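Long-range contacts in beta-galactosidase (Bacillus circulans subsp. alkalophilus, PDB 3TTY), which hydrolyses terminal beta-D-galactosyl residues, probably by the retaining mechanism of its TIM-barrel glycoside hydrolase family, and assembles as a trimer: residues V399-D404 and I457-Y462; H428-A433 and D592-L597; T481-F486 and Y583-S588; R507-I512 and N575-G580; V557-G562 and T569-R574. All coordinates share one frame; numbering follows the deposited sequence.

Interaction 1. Residues V399-D404 and I457-Y462; sequences VAVMYD and IAPVMY
Val401 and Ile457 form a parallel bridge, and the close part of this contact is the backbone around it. Ile457 N donates to Ala400 O at 2.8 Å, and Met402 N returns the link to Ile457 O at 3.0 Å, approaching nearly along the C=O axis. Val401 CA adds a CA-H...O contact to the same oxygen. On the opposite face from the bridged pair, Met402 starts toward the second strand and its extended chain then leads away: with CG anti to the carbonyl carbon (chi1 -75°), SD passes 4.0 Å from Ala458 CB. Met461, bent at chi2 and chi3, folds its methyl back so that CE lies 4.0 Å from Met402 CB. Past Met402 the chains part and packing loosens. There a water donates to both Met402 O (2.8 Å) and Pro459 O (2.9 Å), linking two acceptors that cannot bond to each other, while Val401 CG2 keeps only a distant touch, 4.3 Å, on Pro459 CD. Asp404 then caps the helix 405-413 through Asn407 N and pairs with Lys465. Strand 441-444 flanks 399-402, strand 481-485 flanks 455-458, and Tyr430 and Tyr431 of helix 423-435 cover the Val401 and Ile457 face.

Interaction 2. Residues H428-A433 and D592-L597; sequences HKYYDA and DFLQGL
Leu594 fits between Lys429, Tyr430 and Ala433 and carries most of this helix-to-helix contact. The aromatic part is a methyl over a ring: Leu594 CD2 sits over one face of Tyr430, 3.4 Å from CE1 and 3.6 Å from CZ, the two side chains crossing at about a right angle. Leu597 comes to the edge of the same ring, its CD2 4.4 Å from Tyr430 CE1. The ring lies there because CG is anti to the carbonyl carbon (chi1 -80°), which swings it toward the second helix. The purely aliphatic part is closer to the backbone. Ala433 CB meets Leu594 CB at 3.9 Å, its small side chain letting the helices approach, and the other leucine methyl, CD1, rests 3.8 Å from Lys429 CB. Polar ends turn elsewhere: Lys429 NZ pairs with Glu426 and also reaches Ser588. Were Tyr430 replaced by an alanine, Leu594 CD2 would probably lose the ring face it rests on and Leu597 CD2 its edge contact. With axes 9.3 Å apart and crossing at -59°, helices 423-435 and 591-604 both pack against one face of the sheet, where Tyr430 and Leu597 touch Val585, an arrangement of the layered alpha/beta fold of the glutaminase-I-like clan.

Interaction 3. Residues T481-F486 and Y583-S588; sequences TFVTTF and YYVASS
Val483, Thr484 and Thr485 pair in parallel with Tyr583, Tyr584 and Val585, and a ladder of four backbone bonds joins the strands. Tyr583 N gives to Phe482 O at 2.9 Å, Thr484 N to Tyr583 O, and Val585 N to Thr484 O at 3.0 Å. The last rung, Phe486 N to Val585 O at 3.1 Å, is more bent, with the donor tilted 34° from the carbonyl plane. On the face shared by Val483, Thr485, Tyr583 and Val585, Val483 CG1 touches Val585 CG2 at 4.2 Å. On the other face the ring of Tyr584 packs one face against Thr485 C, with its CZ 3.4 Å from Thr485 O. Phe486 reaches past the end of strand 580-585 because its CG stands between the backbone N and carbonyl carbon (chi1 60°); CB meets Ala586 O at 3.4 Å, and CE1 comes 3.3 Å from Ser587 C. Outside this shell, Asp548 holds the Tyr584 hydroxyl and Glu604 that of Tyr583. Thr484 OG1 and Thr485 OG1 bond to Ala458 O and Val460 N, tying strand 481-485 to its other neighbour. Here the parallel half of the mixed sheet ends: strand 580-585 is parallel to 481-485 and antiparallel to 570-577, so this pair joins an antiparallel extension to the parallel part, whose strand order is consistent with a flavodoxin-like, glutaminase-I-like alpha/beta fold.

Interaction 4. Residues R507-I512 and N575-G580; sequences RNVMGI and NKFGNG
Asn508 opens the contact, its carbonyl O lying 4.0 Å from Phe577 CE1. Val509 packs on the ring: CG2 stands over the centre of one face of Phe577, 4.0 Å from the centroid and 11° off the normal, a CH-pi contact. Val509 CA lies over that face too, 3.9 Å from CE1. Val509 O accepts from Asn575 ND2 at 3.2 Å, a reach made possible by Asn575 CG lying anti to its own N (chi1 -163°); the oxygen is in the amide plane, but the donor stands above the carbonyl plane. Met510 adds its carbonyl, with O 3.4 Å from Asn575 CB. Gly511 then leaves the helix with positive phi (71°), and a side chain there would run into Asn575 CG. A leucine at Asn575 would probably cost Val509 O this amide donor and press a branched end against the backbone of the helix end. Ser582 also bonds Val509 O. The short helix 507-510 thus sits against the end of strand 570-577, just before the type II' turn leading into 580-585, with helix 468-477 packing on Val509 and Phe577, and Met510 reaching strand 481-485.

Interaction 5. Residues V557-G562 and T569-R574; sequences VLAEYG and TPVLTR
Ala559 O accepts two backbone bonds from the same face of its plane, Val571 N at 2.8 Å, almost straight at 179°, and Leu572 N at 3.2 Å. Leu572 O receives Leu558 N at 2.8 Å, with a weak second bond from Ala559 N. Each doubled carbonyl marks a classic beta bulge, one on each strand. Further along, Tyr561 N donates to Thr569 O at 2.9 Å. Around this frame, the Tyr561 ring is covered on one face by Val571, whose CB lies 3.8 Å from the centroid in a CH-pi contact, while Thr569 OG1, hydrogen-bonded to Tyr566 O, meets the ring edge in plane, 3.4 Å from CD1. Setting Val571 CG2 anti to the backbone N (chi1 61° for CG1) also brings that methyl to Tyr561 CE2. Ala559 CB packs on Leu572 CB, and Val557 CG2 on Pro570 CG at 3.7 Å. Outside, Asp548 O takes the Tyr561 hydroxyl, and Glu604 pairs with Arg574. The result is a bulged antiparallel beta hairpin, strands 556-561 and 570-577, whose second strand turns a corner at Val571 and Leu572.

Overall arrangement
All five contacts lie in the trimerisation domain range, and four of them reach one mixed sheet. Across it, strands 399-402, 455-458, 481-485, 580-585, 570-577 and 556-561 follow in order, so interactions 1, 3 and 5 come one after another, with centres 10 and 11 Å apart. Interaction 4 sets a short helix against the end of strand 570-577; its centre is 12 Å from that of interaction 3. Interaction 2 packs two helices against the sheet, touching interactions 1, 3 and 5. Along the chain, the segments of 1 and 2 alternate; 3 falls within the span of 2, 4 within 3, and 5 within 4. Distant segments thereby form one domain, and Tyr462 of interaction 1 also bonds Tyr357 of a neighbouring subunit.

Interaction 1. Residues V399-D404 and I457-Y462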
# COMPACT_ATOMS: atom_id res chain seq x y z
N VAL A 399 4.76 17.18 -38.67
CA VAL A 399 4.08 16.11 -37.97
C VAL A 399 3.63 16.61 -36.59
O VAL A 399 4.41 17.25 -35.87
CB VAL A 399 5.00 14.88 -37.82
CG1 VAL A 399 4.32 13.77 -37.02
CG2 VAL A 399 5.46 14.38 -39.19
N ALA A 400 2.38 16.34 -36.23
CA ALA A 400 1.84 16.75 -34.93
C ALA A 400 1.30 15.56 -34.15
O ALA A 400 0.79 14.60 -34.74
CB ALA A 400 0.75 17.78 -35.10
N VAL A 401 1.43 15.62 -32.83
CA VAL A 401 0.82 14.63 -31.95
C VAL A 401 0.02 15.30 -30.83
O VAL A 401 0.51 16.17 -30.10
CB VAL A 401 1.84 13.61 -31.40
CG1 VAL A 401 3.19 14.26 -31.23
CG2 VAL A 401 1.33 12.99 -30.10
N MET A 402 -1.23 14.87 -30.73
CA MET A 402 -2.23 15.50 -29.90
C MET A 402 -2.21 14.92 -28.51
O MET A 402 -2.00 13.72 -28.32
CB MET A 402 -3.62 15.30 -30.50
CG MET A 402 -3.93 16.14 -31.72
SD MET A 402 -5.52 15.69 -32.43
CE MET A 402 -5.77 17.06 -33.56
N TYR A 403 -2.46 15.78 -27.54
CA TYR A 403 -2.55 15.41 -26.14
C TYR A 403 -3.64 16.31 -25.56
O TYR A 403 -3.75 17.48 -25.93
CB TYR A 403 -1.20 15.66 -25.43
CG TYR A 403 -1.32 15.62 -23.93
CD1 TYR A 403 -1.48 14.41 -23.25
CD2 TYR A 403 -1.32 16.79 -23.18
CE1 TYR A 403 -1.62 14.36 -21.88
CE2 TYR A 403 -1.45 16.75 -21.80
CZ TYR A 403 -1.60 15.53 -21.16
OH TYR A 403 -1.74 15.49 -19.80
N ASP A 404 -4.44 15.79 -24.65
CA ASP A 404 -5.52 16.59 -24.07
C ASP A 404 -5.77 16.20 -22.63
O ASP A 404 -5.89 15.01 -22.34
CB ASP A 404 -6.82 16.38 -24.87
CG ASP A 404 -7.95 17.27 -24.37
OD1 ASP A 404 -8.82 16.77 -23.64
OD2 ASP A 404 -7.94 18.47 -24.68
N ILE A 457 -1.25 12.77 -35.46
CA ILE A 457 -1.42 11.51 -34.73
C ILE A 457 -2.12 11.74 -33.39
O ILE A 457 -1.72 12.59 -32.59
CB ILE A 457 -0.06 10.81 -34.53
CG1 ILE A 457 0.69 10.73 -35.86
CG2 ILE A 457 -0.24 9.41 -33.96
CD1 ILE A 457 2.07 10.12 -35.76
N ALA A 458 -3.18 10.98 -33.15
CA ALA A 458 -3.98 11.12 -31.93
C ALA A 458 -4.13 9.77 -31.23
O ALA A 458 -5.11 9.06 -31.44
CB ALA A 458 -5.35 11.70 -32.25
N PRO A 459 -3.14 9.42 -30.40
CA PRO A 459 -3.19 8.16 -29.65
C PRO A 459 -4.33 8.18 -28.63
O PRO A 459 -4.43 9.11 -27.84
CB PRO A 459 -1.83 8.14 -28.93
CG PRO A 459 -0.95 9.06 -29.73
CD PRO A 459 -1.88 10.14 -30.19
N VAL A 460 -5.20 7.17 -28.69
CA VAL A 460 -6.29 6.99 -27.74
C VAL A 460 -7.10 8.27 -27.53
O VAL A 460 -7.19 8.78 -26.42
CB VAL A 460 -5.77 6.50 -26.38
CG1 VAL A 460 -6.88 5.87 -25.59
CG2 VAL A 460 -4.64 5.50 -26.59
N MET A 461 -7.67 8.79 -28.62
CA MET A 461 -8.56 9.94 -28.56
C MET A 461 -9.92 9.41 -28.14
O MET A 461 -10.89 9.41 -28.92
CB MET A 461 -8.61 10.67 -29.91
CG MET A 461 -9.20 12.09 -29.85
SD MET A 461 -8.47 13.12 -28.55
CE MET A 461 -6.75 13.17 -29.09
N TYR A 462 -9.96 8.94 -26.90
CA TYR A 462 -11.14 8.42 -26.24
C TYR A 462 -12.27 9.43 -26.21
O TYR A 462 -13.39 9.14 -26.63
CB TYR A 462 -10.74 7.99 -24.83
CG TYR A 462 -11.87 7.65 -23.88
CD1 TYR A 462 -12.54 6.42 -23.97
CD2 TYR A 462 -12.23 8.52 -22.86
CE1 TYR A 462 -13.56 6.11 -23.07
CE2 TYR A 462 -13.23 8.21 -21.97
CZ TYR A 462 -13.90 7.01 -22.08
OH TYR A 462 -14.90 6.72 -21.17
O HOH W 1 -4.10 11.94 -27.62

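Interaction 2. Residues H428-A433 and D592-L597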
# COMPACT_ATOMS: atom_id res chain seq x y z
N HIS A 428 3.38 8.74 -25.68
CA HIS A 428 4.83 8.69 -25.77
C HIS A 428 5.36 7.61 -26.74
O HIS A 428 6.38 7.82 -27.39
CB HIS A 428 5.47 8.53 -24.38
CG HIS A 428 6.96 8.42 -24.41
ND1 HIS A 428 7.64 7.29 -24.01
CD2 HIS A 428 7.91 9.31 -24.80
CE1 HIS A 428 8.94 7.49 -24.15
NE2 HIS A 428 9.13 8.71 -24.63
N LYS A 429 4.68 6.47 -26.84
CA LYS A 429 5.14 5.43 -27.76
C LYS A 429 5.21 5.98 -29.18
O LYS A 429 6.10 5.64 -29.95
CB LYS A 429 4.24 4.19 -27.72
CG LYS A 429 4.37 3.37 -26.46
CD LYS A 429 3.33 2.26 -26.43
CE LYS A 429 3.53 1.38 -25.21
NZ LYS A 429 2.38 0.50 -24.98
N TYR A 430 4.25 6.85 -29.51
CA TYR A 430 4.21 7.43 -30.85
C TYR A 430 5.24 8.55 -30.98
O TYR A 430 5.90 8.67 -32.01
CB TYR A 430 2.79 7.92 -31.20
CG TYR A 430 1.89 6.79 -31.66
CD1 TYR A 430 1.77 6.46 -33.01
CD2 TYR A 430 1.19 6.03 -30.74
CE1 TYR A 430 0.97 5.40 -33.42
CE2 TYR A 430 0.39 4.99 -31.14
CZ TYR A 430 0.27 4.68 -32.48
OH TYR A 430 -0.53 3.62 -32.86
N TYR A 431 5.37 9.35 -29.93
CA TYR A 431 6.35 10.43 -29.94
C TYR A 431 7.79 9.90 -30.02
O TYR A 431 8.59 10.41 -30.78
CB TYR A 431 6.18 11.33 -28.72
CG TYR A 431 7.06 12.56 -28.76
CD1 TYR A 431 6.62 13.73 -29.38
CD2 TYR A 431 8.33 12.56 -28.19
CE1 TYR A 431 7.42 14.86 -29.41
CE2 TYR A 431 9.14 13.69 -28.23
CZ TYR A 431 8.68 14.83 -28.84
OH TYR A 431 9.47 15.95 -28.89
N ASP A 432 8.08 8.86 -29.24
CA ASP A 432 9.37 8.19 -29.23
C ASP A 432 9.75 7.77 -30.65
O ASP A 432 10.83 8.09 -31.13
CB ASP A 432 9.28 6.95 -28.34
CG ASP A 432 10.63 6.44 -27.87
OD1 ASP A 432 11.52 7.27 -27.56
OD2 ASP A 432 10.80 5.20 -27.78
N ALA A 433 8.84 7.07 -31.31
CA ALA A 433 9.06 6.57 -32.66
C ALA A 433 9.49 7.69 -33.60
O ALA A 433 10.32 7.49 -34.48
CB ALA A 433 7.81 5.87 -33.19
N ASP A 592 9.30 -1.59 -32.94
CA ASP A 592 9.72 -1.85 -34.31
C ASP A 592 8.57 -1.55 -35.27
O ASP A 592 8.78 -0.93 -36.32
CB ASP A 592 10.22 -3.29 -34.49
CG ASP A 592 11.48 -3.59 -33.67
OD1 ASP A 592 12.28 -2.66 -33.38
OD2 ASP A 592 11.67 -4.78 -33.32
N PHE A 593 7.36 -1.96 -34.90
CA PHE A 593 6.20 -1.65 -35.73
C PHE A 593 6.04 -0.14 -35.89
O PHE A 593 5.93 0.35 -37.01
CB PHE A 593 4.91 -2.24 -35.17
CG PHE A 593 3.68 -1.87 -35.96
CD1 PHE A 593 3.28 -2.64 -37.05
CD2 PHE A 593 2.96 -0.73 -35.65
CE1 PHE A 593 2.17 -2.29 -37.78
CE2 PHE A 593 1.84 -0.38 -36.38
CZ PHE A 593 1.45 -1.17 -37.45
N LEU A 594 6.03 0.58 -34.77
CA LEU A 594 5.88 2.03 -34.82
C LEU A 594 7.00 2.72 -35.59
O LEU A 594 6.78 3.74 -36.23
CB LEU A 594 5.71 2.62 -33.41
CG LEU A 594 4.38 2.28 -32.73
CD1 LEU A 594 4.36 2.83 -31.31
CD2 LEU A 594 3.18 2.80 -33.53
N GLN A 595 8.20 2.15 -35.53
CA GLN A 595 9.29 2.65 -36.36
C GLN A 595 8.87 2.61 -37.83
O GLN A 595 8.94 3.62 -38.53
CB GLN A 595 10.56 1.83 -36.17
CG GLN A 595 11.56 2.02 -37.30
CD GLN A 595 12.91 1.37 -37.04
OE1 GLN A 595 13.96 1.94 -37.35
NE2 GLN A 595 12.90 0.16 -36.47
N GLY A 596 8.45 1.43 -38.29
CA GLY A 596 8.03 1.24 -39.67
C GLY A 596 6.85 2.10 -40.08
O GLY A 596 6.88 2.76 -41.13
N LEU A 597 5.81 2.11 -39.24
CA LEU A 597 4.61 2.90 -39.49
C LEU A 597 4.93 4.37 -39.69
O LEU A 597 4.55 4.98 -40.70
CB LEU A 597 3.62 2.73 -38.33
CG LEU A 597 2.27 3.44 -38.54
CD1 LEU A 597 1.60 2.90 -39.79
CD2 LEU A 597 1.35 3.30 -37.32

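Interaction 3. Residues T481-F486 and Y583-S588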
# COMPACT_ATOMS: atom_id res chain seq x y z
N THR A 481 -2.68 13.33 -43.45
CA THR A 481 -2.93 12.01 -42.88
C THR A 481 -3.19 12.07 -41.37
O THR A 481 -2.56 12.84 -40.62
CB THR A 481 -1.91 10.90 -43.29
OG1 THR A 481 -1.17 10.44 -42.16
CG2 THR A 481 -0.98 11.36 -44.34
N PHE A 482 -4.17 11.29 -40.95
CA PHE A 482 -4.58 11.29 -39.56
C PHE A 482 -4.41 9.88 -39.03
O PHE A 482 -4.73 8.92 -39.72
CB PHE A 482 -6.03 11.75 -39.44
CG PHE A 482 -6.55 11.78 -38.02
CD1 PHE A 482 -6.17 12.78 -37.15
CD2 PHE A 482 -7.43 10.80 -37.58
CE1 PHE A 482 -6.66 12.80 -35.85
CE2 PHE A 482 -7.92 10.82 -36.29
CZ PHE A 482 -7.53 11.81 -35.42
N VAL A 483 -3.90 9.77 -37.80
CA VAL A 483 -3.74 8.46 -37.18
C VAL A 483 -4.46 8.39 -35.84
O VAL A 483 -4.30 9.28 -35.01
CB VAL A 483 -2.24 8.13 -36.95
CG1 VAL A 483 -2.09 6.74 -36.32
CG2 VAL A 483 -1.47 8.24 -38.26
N THR A 484 -5.25 7.35 -35.61
CA THR A 484 -5.80 7.16 -34.27
C THR A 484 -5.83 5.67 -33.91
O THR A 484 -5.36 4.84 -34.69
CB THR A 484 -7.15 7.92 -34.04
OG1 THR A 484 -7.48 7.90 -32.65
CG2 THR A 484 -8.28 7.32 -34.85
N THR A 485 -6.33 5.33 -32.73
CA THR A 485 -6.09 3.99 -32.21
C THR A 485 -7.32 3.35 -31.61
O THR A 485 -8.38 3.96 -31.55
CB THR A 485 -5.02 4.00 -31.10
OG1 THR A 485 -5.53 4.68 -29.95
CG2 THR A 485 -3.72 4.67 -31.56
N PHE A 486 -7.15 2.12 -31.15
CA PHE A 486 -8.15 1.46 -30.33
C PHE A 486 -8.61 2.42 -29.23
O PHE A 486 -7.84 3.25 -28.75
CB PHE A 486 -7.55 0.22 -29.68
CG PHE A 486 -6.37 0.53 -28.79
CD1 PHE A 486 -5.08 0.54 -29.30
CD2 PHE A 486 -6.56 0.84 -27.45
CE1 PHE A 486 -4.00 0.84 -28.49
CE2 PHE A 486 -5.48 1.13 -26.63
CZ PHE A 486 -4.20 1.14 -27.15
N TYR A 583 -5.31 6.26 -40.74
CA TYR A 583 -4.79 4.97 -40.31
C TYR A 583 -5.31 4.64 -38.91
O TYR A 583 -5.15 5.42 -37.98
CB TYR A 583 -3.26 5.00 -40.30
CG TYR A 583 -2.62 5.11 -41.67
CD1 TYR A 583 -2.25 3.97 -42.37
CD2 TYR A 583 -2.38 6.35 -42.25
CE1 TYR A 583 -1.66 4.06 -43.62
CE2 TYR A 583 -1.80 6.45 -43.50
CZ TYR A 583 -1.44 5.30 -44.18
OH TYR A 583 -0.86 5.38 -45.42
N TYR A 584 -5.92 3.48 -38.77
CA TYR A 584 -6.40 3.03 -37.48
C TYR A 584 -5.52 1.90 -36.97
O TYR A 584 -5.34 0.90 -37.65
CB TYR A 584 -7.84 2.54 -37.61
CG TYR A 584 -8.57 2.37 -36.30
CD1 TYR A 584 -9.32 3.41 -35.77
CD2 TYR A 584 -8.53 1.17 -35.61
CE1 TYR A 584 -10.01 3.26 -34.57
CE2 TYR A 584 -9.21 1.00 -34.40
CZ TYR A 584 -9.95 2.05 -33.89
OH TYR A 584 -10.64 1.92 -32.71
N VAL A 585 -4.97 2.07 -35.77
CA VAL A 585 -4.10 1.06 -35.18
C VAL A 585 -4.83 0.39 -34.04
O VAL A 585 -4.97 0.99 -32.96
CB VAL A 585 -2.78 1.69 -34.65
CG1 VAL A 585 -1.84 0.61 -34.16
CG2 VAL A 585 -2.12 2.54 -35.73
N ALA A 586 -5.30 -0.83 -34.26
CA ALA A 586 -6.27 -1.47 -33.36
C ALA A 586 -5.69 -2.05 -32.08
O ALA A 586 -6.42 -2.60 -31.26
CB ALA A 586 -7.09 -2.54 -34.09
N SER A 587 -4.38 -1.94 -31.90
CA SER A 587 -3.75 -2.43 -30.68
C SER A 587 -2.57 -1.53 -30.33
O SER A 587 -2.27 -0.57 -31.05
CB SER A 587 -3.28 -3.87 -30.86
OG SER A 587 -2.96 -4.47 -29.62
N SER A 588 -1.94 -1.81 -29.20
CA SER A 588 -0.73 -1.09 -28.82
C SER A 588 0.47 -1.90 -29.29
O SER A 588 0.77 -2.97 -28.73
CB SER A 588 -0.65 -0.89 -27.30
OG SER A 588 0.42 -0.02 -26.98

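Interaction 4. Residues R507-I512 and N575-G580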
# COMPACT_ATOMS: atom_id res chain seq x y z
N ARG A 507 -16.08 7.45 -37.16
CA ARG A 507 -16.32 6.22 -37.91
C ARG A 507 -16.19 6.42 -39.43
O ARG A 507 -15.59 5.61 -40.11
CB ARG A 507 -17.69 5.61 -37.57
CG ARG A 507 -18.02 4.33 -38.33
CD ARG A 507 -19.30 3.69 -37.78
NE ARG A 507 -19.68 2.45 -38.46
CZ ARG A 507 -20.72 1.70 -38.10
NH1 ARG A 507 -21.47 2.05 -37.06
NH2 ARG A 507 -21.01 0.58 -38.76
N ASN A 508 -16.71 7.53 -39.93
CA ASN A 508 -16.63 7.78 -41.36
C ASN A 508 -15.21 8.03 -41.83
O ASN A 508 -14.78 7.49 -42.85
CB ASN A 508 -17.51 8.98 -41.75
CG ASN A 508 -18.98 8.67 -41.64
OD1 ASN A 508 -19.42 7.54 -41.92
ND2 ASN A 508 -19.76 9.67 -41.23
N VAL A 509 -14.48 8.86 -41.10
CA VAL A 509 -13.16 9.23 -41.55
C VAL A 509 -12.19 8.06 -41.41
O VAL A 509 -11.28 7.91 -42.21
CB VAL A 509 -12.62 10.49 -40.84
CG1 VAL A 509 -12.33 10.21 -39.37
CG2 VAL A 509 -11.38 10.97 -41.56
N MET A 510 -12.41 7.21 -40.40
CA MET A 510 -11.53 6.07 -40.18
C MET A 510 -11.90 4.88 -41.07
O MET A 510 -11.05 4.05 -41.38
CB MET A 510 -11.52 5.66 -38.71
CG MET A 510 -11.01 6.74 -37.75
SD MET A 510 -9.50 7.58 -38.29
CE MET A 510 -8.38 6.19 -38.42
N GLY A 511 -13.16 4.79 -41.48
CA GLY A 511 -13.62 3.77 -42.41
C GLY A 511 -13.67 2.38 -41.82
O GLY A 511 -13.61 1.38 -42.55
N ILE A 512 -13.77 2.30 -40.50
CA ILE A 512 -13.88 1.01 -39.83
C ILE A 512 -14.89 1.10 -38.72
O ILE A 512 -15.15 2.19 -38.18
CB ILE A 512 -12.54 0.55 -39.20
CG1 ILE A 512 -12.09 1.52 -38.10
CG2 ILE A 512 -11.47 0.39 -40.26
CD1 ILE A 512 -12.47 1.10 -36.70
N ASN A 575 -7.64 4.24 -44.64
CA ASN A 575 -8.80 4.75 -45.36
C ASN A 575 -8.48 5.96 -46.20
O ASN A 575 -8.01 6.96 -45.68
CB ASN A 575 -9.95 5.14 -44.41
CG ASN A 575 -11.30 5.28 -45.16
OD1 ASN A 575 -11.65 4.44 -45.98
ND2 ASN A 575 -12.02 6.35 -44.88
N LYS A 576 -8.77 5.90 -47.50
CA LYS A 576 -8.64 7.08 -48.35
C LYS A 576 -9.87 7.97 -48.20
O LYS A 576 -11.00 7.51 -48.31
CB LYS A 576 -8.46 6.70 -49.82
CG LYS A 576 -8.05 7.87 -50.71
CD LYS A 576 -6.64 8.35 -50.37
CE LYS A 576 -6.16 9.41 -51.36
NZ LYS A 576 -4.79 9.91 -51.05
N PHE A 577 -9.65 9.26 -47.97
CA PHE A 577 -10.73 10.15 -47.60
C PHE A 577 -10.42 11.51 -48.20
O PHE A 577 -9.60 12.25 -47.67
CB PHE A 577 -10.85 10.21 -46.06
CG PHE A 577 -12.07 10.92 -45.55
CD1 PHE A 577 -13.25 10.23 -45.34
CD2 PHE A 577 -12.04 12.28 -45.25
CE1 PHE A 577 -14.39 10.88 -44.86
CE2 PHE A 577 -13.17 12.93 -44.77
CZ PHE A 577 -14.35 12.23 -44.57
N GLY A 578 -11.07 11.84 -49.31
CA GLY A 578 -10.69 13.00 -50.09
C GLY A 578 -9.26 12.78 -50.58
O GLY A 578 -8.90 11.67 -50.96
N ASN A 579 -8.45 13.83 -50.56
CA ASN A 579 -7.05 13.71 -50.96
C ASN A 579 -6.12 13.13 -49.88
O ASN A 579 -4.96 12.86 -50.15
CB ASN A 579 -6.52 15.05 -51.46
CG ASN A 579 -7.28 15.55 -52.68
OD1 ASN A 579 -7.89 16.63 -52.67
ND2 ASN A 579 -7.25 14.76 -53.75
N GLY A 580 -6.65 12.93 -48.67
CA GLY A 580 -5.88 12.41 -47.55
C GLY A 580 -6.11 10.94 -47.22
O GLY A 580 -6.71 10.20 -48.00

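Interaction 5. Residues V557-G562 and T569-R574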
# COMPACT_ATOMS: atom_id res chain seq x y z
N VAL A 557 -7.35 -3.08 -45.53
CA VAL A 557 -6.67 -3.79 -44.44
C VAL A 557 -5.21 -4.01 -44.80
O VAL A 557 -4.90 -4.62 -45.82
CB VAL A 557 -7.34 -5.15 -44.15
CG1 VAL A 557 -6.60 -5.91 -43.04
CG2 VAL A 557 -8.82 -4.97 -43.79
N LEU A 558 -4.30 -3.51 -43.97
CA LEU A 558 -2.88 -3.63 -44.23
C LEU A 558 -2.23 -4.73 -43.39
O LEU A 558 -1.17 -5.24 -43.74
CB LEU A 558 -2.15 -2.30 -44.00
CG LEU A 558 -2.65 -1.12 -44.84
CD1 LEU A 558 -1.87 0.12 -44.49
CD2 LEU A 558 -2.55 -1.41 -46.33
N ALA A 559 -2.89 -5.09 -42.28
CA ALA A 559 -2.36 -6.10 -41.36
C ALA A 559 -3.48 -6.66 -40.49
O ALA A 559 -4.44 -5.97 -40.18
CB ALA A 559 -1.25 -5.52 -40.49
N GLU A 560 -3.32 -7.92 -40.08
CA GLU A 560 -4.32 -8.64 -39.31
C GLU A 560 -3.73 -9.25 -38.05
O GLU A 560 -2.53 -9.46 -37.96
CB GLU A 560 -4.90 -9.77 -40.16
CG GLU A 560 -5.24 -9.34 -41.57
CD GLU A 560 -5.62 -10.51 -42.46
OE1 GLU A 560 -5.09 -11.63 -42.23
OE2 GLU A 560 -6.45 -10.30 -43.38
N TYR A 561 -4.59 -9.55 -37.08
CA TYR A 561 -4.15 -10.24 -35.86
C TYR A 561 -3.65 -11.65 -36.18
O TYR A 561 -4.10 -12.27 -37.15
CB TYR A 561 -5.27 -10.32 -34.83
CG TYR A 561 -5.66 -9.01 -34.20
CD1 TYR A 561 -6.91 -8.45 -34.45
CD2 TYR A 561 -4.79 -8.33 -33.34
CE1 TYR A 561 -7.28 -7.26 -33.87
CE2 TYR A 561 -5.16 -7.14 -32.76
CZ TYR A 561 -6.41 -6.61 -33.03
OH TYR A 561 -6.80 -5.42 -32.46
N GLY A 562 -2.75 -12.14 -35.35
CA GLY A 562 -2.13 -13.43 -35.59
C GLY A 562 -2.63 -14.56 -34.71
O GLY A 562 -2.37 -15.72 -35.01
N THR A 569 -8.38 -10.86 -38.25
CA THR A 569 -9.20 -9.67 -38.41
C THR A 569 -8.26 -8.46 -38.41
O THR A 569 -7.12 -8.57 -37.96
CB THR A 569 -10.29 -9.56 -37.31
OG1 THR A 569 -9.68 -9.62 -36.01
CG2 THR A 569 -11.30 -10.71 -37.43
N PRO A 570 -8.73 -7.32 -38.93
CA PRO A 570 -7.84 -6.16 -39.14
C PRO A 570 -7.25 -5.57 -37.86
O PRO A 570 -7.95 -5.41 -36.86
CB PRO A 570 -8.75 -5.13 -39.82
CG PRO A 570 -9.90 -5.94 -40.38
CD PRO A 570 -10.09 -7.07 -39.41
N VAL A 571 -5.96 -5.25 -37.89
CA VAL A 571 -5.32 -4.53 -36.78
C VAL A 571 -4.68 -3.23 -37.29
O VAL A 571 -4.48 -2.28 -36.52
CB VAL A 571 -4.32 -5.42 -36.01
CG1 VAL A 571 -3.19 -5.91 -36.92
CG2 VAL A 571 -3.78 -4.68 -34.79
N LEU A 572 -4.36 -3.18 -38.58
CA LEU A 572 -3.95 -1.93 -39.20
C LEU A 572 -4.75 -1.65 -40.48
O LEU A 572 -4.79 -2.48 -41.39
CB LEU A 572 -2.46 -1.92 -39.51
CG LEU A 572 -1.96 -0.63 -40.17
CD1 LEU A 572 -2.13 0.56 -39.24
CD2 LEU A 572 -0.49 -0.76 -40.63
N THR A 573 -5.38 -0.48 -40.53
CA THR A 573 -6.18 -0.13 -41.70
C THR A 573 -5.79 1.24 -42.24
O THR A 573 -5.28 2.09 -41.51
CB THR A 573 -7.70 -0.16 -41.38
OG1 THR A 573 -8.03 0.92 -40.49
CG2 THR A 573 -8.08 -1.51 -40.74
N ARG A 574 -6.02 1.43 -43.54
CA ARG A 574 -5.79 2.71 -44.21
C ARG A 574 -7.05 3.10 -44.99
O ARG A 574 -7.47 2.36 -45.89
CB ARG A 574 -4.60 2.62 -45.17
CG ARG A 574 -4.32 3.90 -45.96
CD ARG A 574 -3.22 3.70 -46.99
NE ARG A 574 -2.79 4.96 -47.61
CZ ARG A 574 -3.28 5.44 -48.74
NH1 ARG A 574 -4.24 4.79 -49.39
NH2 ARG A 574 -2.83 6.59 -49.24